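Local coordinates for SRPBCC family protein (Bacillus thuringiensis serovar konkukian, PDB 3F08) that is of unknown function but probably binds a small hydrophobic ligand or lipid, as do relatives with the same helix-grip fold, at residues Thr4-Glu9 with Gly123-Gly128; Leu60-Asp65 with Tyr69-Ile74; Asn25-Trp30 with Arg44-Ala49. The protein carries 5 engineered substitutions. All coordinates share one frame; numbering follows the deposited sequence.

Contact 1 of 3, residues Thr4-Glu9 with Gly123-Gly128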
loop_
_atom_site.group_PDB
_atom_site.type_symbol
_atom_site.label_atom_id
_atom_site.label_comp_id
_atom_site.label_asym_id
_atom_site.label_seq_id
_atom_site.Cartn_x
_atom_site.Cartn_y
_atom_site.Cartn_z
ATOM N N THR B 4 6.609 21.934 -1.337
ATOM C CA THR B 4 5.440 22.738 -1.043
ATOM C C THR B 4 4.484 21.915 -0.195
ATOM O O THR B 4 4.512 20.684 -0.224
ATOM C CB THR B 4 4.728 23.222 -2.336
ATOM O OG1 THR B 4 3.801 24.262 -2.008
ATOM C CG2 THR B 4 3.974 22.079 -3.002
ATOM N N THR B 5 3.650 22.596 0.577
ATOM C CA THR B 5 2.690 21.916 1.424
ATOM C C THR B 5 1.481 22.802 1.627
ATOM O O THR B 5 1.588 24.029 1.625
ATOM C CB THR B 5 3.263 21.619 2.817
ATOM O OG1 THR B 5 4.454 20.839 2.694
ATOM C CG2 THR B 5 2.251 20.844 3.648
ATOM N N THR B 6 0.324 22.179 1.781
ATOM C CA THR B 6 -0.883 22.933 2.043
ATOM C C THR B 6 -1.695 22.083 3.001
ATOM O O THR B 6 -1.624 20.853 2.976
ATOM C CB THR B 6 -1.693 23.233 0.761
ATOM O OG1 THR B 6 -2.753 24.145 1.081
ATOM C CG2 THR B 6 -2.285 21.965 0.181
ATOM N N SER B 7 -2.449 22.742 3.865
ATOM C CA SER B 7 -3.245 22.035 4.845
ATOM C C SER B 7 -4.634 22.633 4.931
ATOM O O SER B 7 -4.853 23.778 4.542
ATOM C CB SER B 7 -2.559 22.113 6.207
ATOM O OG SER B 7 -3.426 21.655 7.221
HETATM N N MSE B 8 -5.577 21.846 5.431
HETATM C CA MSE B 8 -6.937 22.324 5.583
HETATM C C MSE B 8 -7.675 21.504 6.620
HETATM O O MSE B 8 -7.462 20.297 6.750
HETATM C CB MSE B 8 -7.683 22.274 4.242
HETATM C CG MSE B 8 -9.108 22.824 4.307
HETATM SE SE MSE B 8 -9.901 23.289 2.578
HETATM C CE MSE B 8 -9.391 25.155 2.498
ATOM N N GLU B 9 -8.527 22.173 7.383
ATOM C CA GLU B 9 -9.327 21.492 8.382
ATOM C C GLU B 9 -10.533 20.957 7.639
ATOM O O GLU B 9 -11.378 21.723 7.178
ATOM C CB GLU B 9 -9.790 22.459 9.471
ATOM C CG GLU B 9 -8.788 22.688 10.593
ATOM C CD GLU B 9 -8.600 21.465 11.480
ATOM O OE1 GLU B 9 -9.614 20.888 11.929
ATOM O OE2 GLU B 9 -7.435 21.089 11.734
ATOM N N GLY B 123 -1.333 24.395 -6.292
ATOM C CA GLY B 123 -2.667 24.565 -6.843
ATOM C C GLY B 123 -3.398 23.235 -6.938
ATOM O O GLY B 123 -4.605 23.156 -6.720
ATOM N N ILE B 124 -2.664 22.184 -7.271
ATOM C CA ILE B 124 -3.247 20.860 -7.374
ATOM C C ILE B 124 -3.699 20.370 -5.998
ATOM O O ILE B 124 -4.812 19.859 -5.842
ATOM C CB ILE B 124 -2.237 19.870 -7.971
ATOM C CG1 ILE B 124 -1.912 20.279 -9.407
ATOM C CG2 ILE B 124 -2.810 18.441 -7.943
ATOM C CD1 ILE B 124 -0.861 19.400 -10.074
ATOM N N TYR B 125 -2.841 20.536 -4.997
ATOM C CA TYR B 125 -3.181 20.107 -3.645
ATOM C C TYR B 125 -4.361 20.902 -3.092
ATOM O O TYR B 125 -5.268 20.337 -2.483
ATOM C CB TYR B 125 -1.990 20.292 -2.705
ATOM C CG TYR B 125 -0.761 19.497 -3.063
ATOM C CD1 TYR B 125 -0.813 18.453 -3.990
ATOM C CD2 TYR B 125 0.457 19.760 -2.435
ATOM C CE1 TYR B 125 0.329 17.686 -4.281
ATOM C CE2 TYR B 125 1.588 19.011 -2.711
ATOM C CZ TYR B 125 1.527 17.974 -3.632
ATOM O OH TYR B 125 2.662 17.228 -3.882
ATOM N N SER B 126 -4.337 22.215 -3.308
ATOM C CA SER B 126 -5.393 23.092 -2.828
ATOM C C SER B 126 -6.752 22.801 -3.461
ATOM O O SER B 126 -7.786 22.912 -2.803
ATOM C CB SER B 126 -5.010 24.549 -3.071
ATOM O OG SER B 126 -6.108 25.391 -2.777
ATOM N N ASP B 127 -6.759 22.439 -4.739
ATOM C CA ASP B 127 -8.015 22.116 -5.415
ATOM C C ASP B 127 -8.559 20.807 -4.874
ATOM O O ASP B 127 -9.764 20.659 -4.672
ATOM C CB ASP B 127 -7.810 21.970 -6.924
ATOM C CG ASP B 127 -7.707 23.300 -7.629
ATOM O OD1 ASP B 127 -8.144 24.318 -7.045
ATOM O OD2 ASP B 127 -7.209 23.321 -8.776
ATOM N N GLY B 128 -7.656 19.856 -4.648
ATOM C CA GLY B 128 -8.051 18.560 -4.126
ATOM C C GLY B 128 -8.648 18.634 -2.734
ATOM O O GLY B 128 -9.632 17.963 -2.444
#

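Contact 2 of 3, residues Leu60-Asp65 with Tyr69-Ile74. Engineered in segment 60-65: Asp65 (natural residue Glu).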
loop_
_atom_site.group_PDB
_atom_site.type_symbol
_atom_site.label_atom_id
_atom_site.label_comp_id
_atom_site.label_asym_id
_atom_site.label_seq_id
_atom_site.Cartn_x
_atom_site.Cartn_y
_atom_site.Cartn_z
ATOM N N LEU B 60 2.865 3.817 -5.691
ATOM C CA LEU B 60 2.750 3.836 -4.234
ATOM C C LEU B 60 4.148 3.632 -3.644
ATOM O O LEU B 60 4.809 2.635 -3.956
ATOM C CB LEU B 60 1.827 2.711 -3.747
ATOM C CG LEU B 60 1.638 2.599 -2.225
ATOM C CD1 LEU B 60 0.860 3.818 -1.718
ATOM C CD2 LEU B 60 0.892 1.314 -1.874
ATOM N N GLU B 61 4.599 4.560 -2.801
ATOM C CA GLU B 61 5.928 4.449 -2.199
ATOM C C GLU B 61 5.873 4.001 -0.743
ATOM O O GLU B 61 6.649 3.141 -0.319
ATOM C CB GLU B 61 6.669 5.785 -2.277
ATOM C CG GLU B 61 7.005 6.272 -3.683
ATOM C CD GLU B 61 8.036 5.403 -4.385
ATOM O OE1 GLU B 61 8.755 4.646 -3.695
ATOM O OE2 GLU B 61 8.137 5.487 -5.629
ATOM N N VAL B 62 4.972 4.611 0.022
ATOM C CA VAL B 62 4.803 4.283 1.428
ATOM C C VAL B 62 3.327 4.329 1.779
ATOM O O VAL B 62 2.563 5.124 1.226
ATOM C CB VAL B 62 5.533 5.296 2.363
ATOM C CG1 VAL B 62 5.521 4.776 3.791
ATOM C CG2 VAL B 62 6.980 5.523 1.903
ATOM N N PHE B 63 2.929 3.470 2.703
ATOM C CA PHE B 63 1.560 3.437 3.174
ATOM C C PHE B 63 1.586 3.041 4.640
ATOM O O PHE B 63 2.314 2.126 5.029
ATOM C CB PHE B 63 0.727 2.431 2.372
ATOM C CG PHE B 63 -0.673 2.249 2.894
ATOM C CD1 PHE B 63 -0.938 1.358 3.935
ATOM C CD2 PHE B 63 -1.727 2.990 2.361
ATOM C CE1 PHE B 63 -2.246 1.205 4.442
ATOM C CE2 PHE B 63 -3.031 2.849 2.853
ATOM C CZ PHE B 63 -3.292 1.955 3.895
ATOM N N ASN B 64 0.808 3.746 5.453
ATOM C CA ASN B 64 0.733 3.445 6.875
ATOM C C ASN B 64 -0.696 3.722 7.297
ATOM O O ASN B 64 -1.106 4.880 7.398
ATOM C CB ASN B 64 1.711 4.314 7.671
ATOM C CG ASN B 64 1.933 3.790 9.078
ATOM O OD1 ASN B 64 3.069 3.688 9.544
ATOM N ND2 ASN B 64 0.849 3.452 9.763
ATOM N N ASP B 65 -1.454 2.652 7.528
ATOM C CA ASP B 65 -2.863 2.777 7.897
ATOM C C ASP B 65 -3.120 3.509 9.211
ATOM O O ASP B 65 -3.953 4.413 9.270
ATOM C CB ASP B 65 -3.530 1.393 7.949
ATOM C CG ASP B 65 -5.050 1.477 8.010
ATOM O OD1 ASP B 65 -5.662 2.014 7.059
ATOM O OD2 ASP B 65 -5.637 1.003 9.007
ATOM N N TYR B 69 -1.464 7.902 6.317
ATOM C CA TYR B 69 -0.832 8.630 5.231
ATOM C C TYR B 69 -0.289 7.658 4.194
ATOM O O TYR B 69 -0.096 6.473 4.481
ATOM C CB TYR B 69 0.306 9.515 5.763
ATOM C CG TYR B 69 1.593 8.783 6.086
ATOM C CD1 TYR B 69 2.544 8.541 5.100
ATOM C CD2 TYR B 69 1.870 8.360 7.384
ATOM C CE1 TYR B 69 3.747 7.898 5.395
ATOM C CE2 TYR B 69 3.070 7.716 7.696
ATOM C CZ TYR B 69 4.004 7.490 6.697
ATOM O OH TYR B 69 5.198 6.875 6.999
ATOM N N TYR B 70 -0.104 8.154 2.975
ATOM C CA TYR B 70 0.509 7.366 1.923
ATOM C C TYR B 70 1.340 8.331 1.103
ATOM O O TYR B 70 1.045 9.526 1.043
ATOM C CB TYR B 70 -0.509 6.574 1.071
ATOM C CG TYR B 70 -1.455 7.328 0.163
ATOM C CD1 TYR B 70 -1.013 7.938 -1.014
ATOM C CD2 TYR B 70 -2.819 7.341 0.436
ATOM C CE1 TYR B 70 -1.925 8.540 -1.902
ATOM C CE2 TYR B 70 -3.726 7.928 -0.429
ATOM C CZ TYR B 70 -3.281 8.524 -1.594
ATOM O OH TYR B 70 -4.207 9.086 -2.440
ATOM N N THR B 71 2.415 7.808 0.530
ATOM C CA THR B 71 3.338 8.604 -0.252
ATOM C C THR B 71 3.423 7.987 -1.628
ATOM O O THR B 71 3.505 6.769 -1.763
ATOM C CB THR B 71 4.737 8.597 0.401
ATOM O OG1 THR B 71 4.635 9.110 1.736
ATOM C CG2 THR B 71 5.731 9.440 -0.409
ATOM N N TYR B 72 3.406 8.829 -2.650
ATOM C CA TYR B 72 3.473 8.331 -4.004
ATOM C C TYR B 72 4.412 9.154 -4.861
ATOM O O TYR B 72 4.747 10.298 -4.533
ATOM C CB TYR B 72 2.077 8.323 -4.620
ATOM C CG TYR B 72 1.452 9.693 -4.751
ATOM C CD1 TYR B 72 1.629 10.458 -5.902
ATOM C CD2 TYR B 72 0.656 10.212 -3.731
ATOM C CE1 TYR B 72 1.019 11.710 -6.039
ATOM C CE2 TYR B 72 0.043 11.460 -3.854
ATOM C CZ TYR B 72 0.227 12.204 -5.012
ATOM O OH TYR B 72 -0.385 13.433 -5.126
ATOM N N SER B 73 4.838 8.550 -5.962
ATOM C CA SER B 73 5.728 9.198 -6.903
ATOM C C SER B 73 5.011 9.199 -8.241
ATOM O O SER B 73 4.016 8.503 -8.419
ATOM C CB SER B 73 7.056 8.432 -6.989
ATOM O OG SER B 73 6.859 7.071 -7.339
ATOM N N ILE B 74 5.499 9.987 -9.186
ATOM C CA ILE B 74 4.859 10.027 -10.486
ATOM C C ILE B 74 5.673 9.275 -11.522
ATOM O O ILE B 74 6.867 9.510 -11.692
ATOM C CB ILE B 74 4.614 11.477 -10.942
ATOM C CG1 ILE B 74 3.341 12.011 -10.268
ATOM C CG2 ILE B 74 4.500 11.539 -12.459
ATOM C CD1 ILE B 74 2.976 13.426 -10.663
#

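Contact 3 of 3, residues Asn25-Trp30 with Arg44-Ala49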
loop_
_atom_site.group_PDB
_atom_site.type_symbol
_atom_site.label_atom_id
_atom_site.label_comp_id
_atom_site.label_asym_id
_atom_site.label_seq_id
_atom_site.Cartn_x
_atom_site.Cartn_y
_atom_site.Cartn_z
ATOM N N ASN B 25 -6.491 3.652 -4.681
ATOM C CA ASN B 25 -7.304 3.672 -5.897
ATOM C C ASN B 25 -8.615 4.429 -5.704
ATOM O O ASN B 25 -9.492 4.390 -6.566
ATOM C CB ASN B 25 -7.641 2.248 -6.351
ATOM C CG ASN B 25 -8.068 2.194 -7.808
ATOM O OD1 ASN B 25 -9.140 1.684 -8.146
ATOM N ND2 ASN B 25 -7.225 2.725 -8.679
ATOM N N SER B 26 -8.740 5.143 -4.593
ATOM C CA SER B 26 -9.987 5.843 -4.304
ATOM C C SER B 26 -10.137 7.315 -4.691
ATOM O O SER B 26 -11.134 7.937 -4.340
ATOM C CB SER B 26 -10.317 5.677 -2.818
ATOM O OG SER B 26 -10.408 4.298 -2.500
ATOM N N LEU B 27 -9.181 7.873 -5.423
ATOM C CA LEU B 27 -9.287 9.279 -5.808
ATOM C C LEU B 27 -10.626 9.674 -6.434
ATOM O O LEU B 27 -11.121 10.776 -6.200
ATOM C CB LEU B 27 -8.150 9.671 -6.758
ATOM C CG LEU B 27 -6.747 9.725 -6.133
ATOM C CD1 LEU B 27 -5.743 10.177 -7.179
ATOM C CD2 LEU B 27 -6.736 10.678 -4.933
ATOM N N PRO B 28 -11.222 8.794 -7.256
ATOM C CA PRO B 28 -12.506 9.211 -7.834
ATOM C C PRO B 28 -13.649 9.295 -6.830
ATOM O O PRO B 28 -14.714 9.835 -7.143
ATOM C CB PRO B 28 -12.751 8.189 -8.958
ATOM C CG PRO B 28 -11.865 7.041 -8.626
ATOM C CD PRO B 28 -10.647 7.659 -7.997
ATOM N N ASP B 29 -13.429 8.783 -5.621
ATOM C CA ASP B 29 -14.456 8.860 -4.590
ATOM C C ASP B 29 -14.489 10.258 -3.972
ATOM O O ASP B 29 -15.398 10.575 -3.209
ATOM C CB ASP B 29 -14.215 7.841 -3.473
ATOM C CG ASP B 29 -14.469 6.416 -3.911
ATOM O OD1 ASP B 29 -15.232 6.220 -4.876
ATOM O OD2 ASP B 29 -13.919 5.491 -3.273
ATOM N N TRP B 30 -13.496 11.092 -4.270
ATOM C CA TRP B 30 -13.491 12.440 -3.710
ATOM C C TRP B 30 -12.939 13.525 -4.622
ATOM O O TRP B 30 -12.985 14.704 -4.280
ATOM C CB TRP B 30 -12.757 12.470 -2.360
ATOM C CG TRP B 30 -11.348 11.940 -2.359
ATOM C CD1 TRP B 30 -10.961 10.636 -2.407
ATOM C CD2 TRP B 30 -10.147 12.712 -2.231
ATOM N NE1 TRP B 30 -9.594 10.543 -2.308
ATOM C CE2 TRP B 30 -9.071 11.806 -2.198
ATOM C CE3 TRP B 30 -9.879 14.088 -2.136
ATOM C CZ2 TRP B 30 -7.738 12.227 -2.073
ATOM C CZ3 TRP B 30 -8.557 14.508 -2.011
ATOM C CH2 TRP B 30 -7.503 13.576 -1.981
ATOM N N ARG B 44 0.134 -1.614 -6.410
ATOM C CA ARG B 44 1.201 -0.636 -6.181
ATOM C C ARG B 44 1.212 0.541 -7.155
ATOM O O ARG B 44 1.877 1.547 -6.913
ATOM C CB ARG B 44 2.567 -1.330 -6.250
ATOM C CG ARG B 44 2.902 -2.206 -5.061
ATOM C CD ARG B 44 4.167 -3.014 -5.329
ATOM N NE ARG B 44 3.907 -4.108 -6.262
ATOM C CZ ARG B 44 4.814 -4.996 -6.660
ATOM N NH1 ARG B 44 6.061 -4.926 -6.220
ATOM N NH2 ARG B 44 4.464 -5.973 -7.482
ATOM N N VAL B 45 0.488 0.416 -8.258
ATOM C CA VAL B 45 0.467 1.474 -9.253
ATOM C C VAL B 45 -0.970 1.834 -9.602
ATOM O O VAL B 45 -1.814 0.950 -9.781
ATOM C CB VAL B 45 1.230 1.018 -10.530
ATOM C CG1 VAL B 45 1.120 2.067 -11.625
ATOM C CG2 VAL B 45 2.704 0.773 -10.192
ATOM N N ARG B 46 -1.259 3.128 -9.668
ATOM C CA ARG B 46 -2.604 3.551 -10.012
ATOM C C ARG B 46 -2.609 4.320 -11.321
ATOM O O ARG B 46 -1.734 5.149 -11.580
ATOM C CB ARG B 46 -3.233 4.396 -8.885
ATOM C CG ARG B 46 -2.579 5.737 -8.609
ATOM C CD ARG B 46 -3.227 6.398 -7.396
ATOM N NE ARG B 46 -2.609 7.682 -7.054
ATOM C CZ ARG B 46 -2.868 8.364 -5.941
ATOM N NH1 ARG B 46 -3.737 7.889 -5.052
ATOM N NH2 ARG B 46 -2.256 9.520 -5.710
ATOM N N HIS B 47 -3.591 4.007 -12.158
ATOM C CA HIS B 47 -3.753 4.659 -13.447
ATOM C C HIS B 47 -4.946 5.577 -13.314
ATOM O O HIS B 47 -6.079 5.120 -13.170
ATOM C CB HIS B 47 -4.012 3.629 -14.550
ATOM C CG HIS B 47 -2.807 2.816 -14.907
ATOM N ND1 HIS B 47 -2.193 1.961 -14.016
ATOM C CD2 HIS B 47 -2.092 2.741 -16.054
ATOM C CE1 HIS B 47 -1.152 1.395 -14.599
ATOM N NE2 HIS B 47 -1.068 1.851 -15.836
ATOM N N LEU B 48 -4.682 6.875 -13.356
ATOM C CA LEU B 48 -5.723 7.878 -13.218
ATOM C C LEU B 48 -6.094 8.470 -14.562
ATOM O O LEU B 48 -5.231 8.925 -15.312
ATOM C CB LEU B 48 -5.237 8.994 -12.298
ATOM C CG LEU B 48 -4.568 8.516 -11.011
ATOM C CD1 LEU B 48 -3.939 9.704 -10.294
ATOM C CD2 LEU B 48 -5.591 7.805 -10.136
ATOM N N ALA B 49 -7.381 8.469 -14.871
ATOM C CA ALA B 49 -7.830 9.036 -16.131
ATOM C C ALA B 49 -8.574 10.338 -15.876
ATOM O O ALA B 49 -9.424 10.400 -14.994
ATOM C CB ALA B 49 -8.736 8.050 -16.851
#

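Contact 1 of 3, residues Thr4-Glu9 with Gly123-Gly128
Thr6 and Thr4 each turn a methyl group onto Tyr125, and these two touches make up most of the contact between the first strand and the long C-terminal helix. The pairing belongs to the helix-grip fold of the Bet v 1-like proteins, in which a curved antiparallel sheet wraps round that helix. Here strand and helix run almost parallel, 13° apart, with their axes 8.3 Å from each other at closest approach. The tighter touch is Thr6 CG2 against Tyr125 CB at 3.3 Å, so the methyl meets the root of the side chain where it leaves the helix. Further out along the ring, Thr4 CG2 lies 3.9 Å from Tyr125 CE2. Both methyls come at the ring obliquely, the two threonines lying two residues apart on the same face of the strand. They share a rotamer: OG1 stands anti to the backbone N (chi1 -171° in Thr6, -166° in Thr4), which puts CG2 between the backbone N and carbonyl carbon and directs it at the tyrosine. Ser126 adds a little cover through its backbone, and its CA is the nearest on the helix to that of Thr6, at 6.6 Å.

Beyond this first shell, Trp103 of the neighbouring strand 99-109 stacks on the Tyr125 ring, while the same strand bonds through its backbone to Thr4 and Thr6. His122 packs against both threonines, extending the helix surface on which they rest. The phenol points into the fold, where two bonds hold its far end in place: Tyr125 OH is hydrogen-bonded to both Tyr84 OH and Ser86 OG of strand 81-92.

Contact 2 of 3, residues Leu60-Asp65 with Tyr69-Ile74
Val62 and Thr71 stand side by side and point the same way, their CB atoms 3.9 Å apart. Next to them the Tyr69 ring lies obliquely against two side chains of the facing strand, Val62 CG1 approaching Tyr69 CE1 at 3.9 Å and Asn64 CB approaching Tyr69 CE2 at 3.7 Å. A chi1 of 78° swings the ring back across the partner strand. The other face carries Leu60, Phe63, Tyr70 and Tyr72. There Phe63 CD2 rests 4.0 Å from Tyr70 CB, while Leu60 crosses Tyr70 at about a right angle; the Tyr70 ring leads away, and its hydroxyl is hydrogen-bonded to Arg46 NH1. This is the antiparallel hairpin of strands 55-64 and 69-74, interrupted by a classic beta bulge: Glu61 N and Val62 N both donate to Thr71 O, at 2.7 and 3.2 Å. At the bulge Glu61 points toward the facing strand, and its chain, bent at chi2 (-68°), reaches along to Ser73. Val62, Phe63 and Asn64 also pair antiparallel with a strand of the second subunit, continuing the sheet across the interface. Ser73 OG donates to the anti lone pair of Glu61 OE2 at 2.7 Å.

Contact 3 of 3, residues Asn25-Trp30 with Arg44-Ala49
Leu27 holds CG anti to the carbonyl carbon (chi1 -70°), and a chi2 of -178° carries CD1 on toward strand 45-49; Arg46, with CG between its backbone N and carbonyl carbon (chi1 66°), comes to meet it on a chain extended from CG to NE. The two side chains cross at about a right angle. Leu27 CD1 sits over the centre of one face of the guanidinium, 3.6 Å from Arg46 CZ. From the strand, Leu48 joins them: its CD1 is 3.6 Å from Leu27 CD1, an apolar touch beside the arginine.

The buried charge is well provided for. Arg46 NH2 forms a salt bridge with Glu58, NH1 is hydrogen-bonded to the carbonyl oxygen of Phe24, and Tyr72 makes a cation-pi contact. Together these partners probably balance the buried charge and fix the rotation of the group, so that it offers a face to Leu27. At the other end of the arginine chain, Asn25 packs near CB.

Residues 25-30 belong to the loop between helix 14-21 and strand 36-40. The contact lays this loop across the inner side of the sheet, where strand 45-49 runs between 36-40 and 55-64, while Trp30 on the same loop packs back onto Leu20 and Ile21 of helix 14-21.

Overall arrangement
From the N terminus, strand 3-10 enters contact 1 at once, but its partner comes only on helix 114-137, so this contact closes a loop that holds the other two. Contact 3 is next, tying the segment after helix 14-21 to strand 45-49, and it closes before contact 2 opens as a short hairpin; the two run in series. Their strands 45-49 and 55-64 are neighbours in the sheet: Leu60 N lies 2.8 Å from Arg44 O, and both contacts touch the second subunit. Contact 1 lies on the opposite side of the chain's centre, about 17 and 18 Å from contacts 2 and 3 between centres, yet Trp30 of contact 3 packs against Gly128 of the helix.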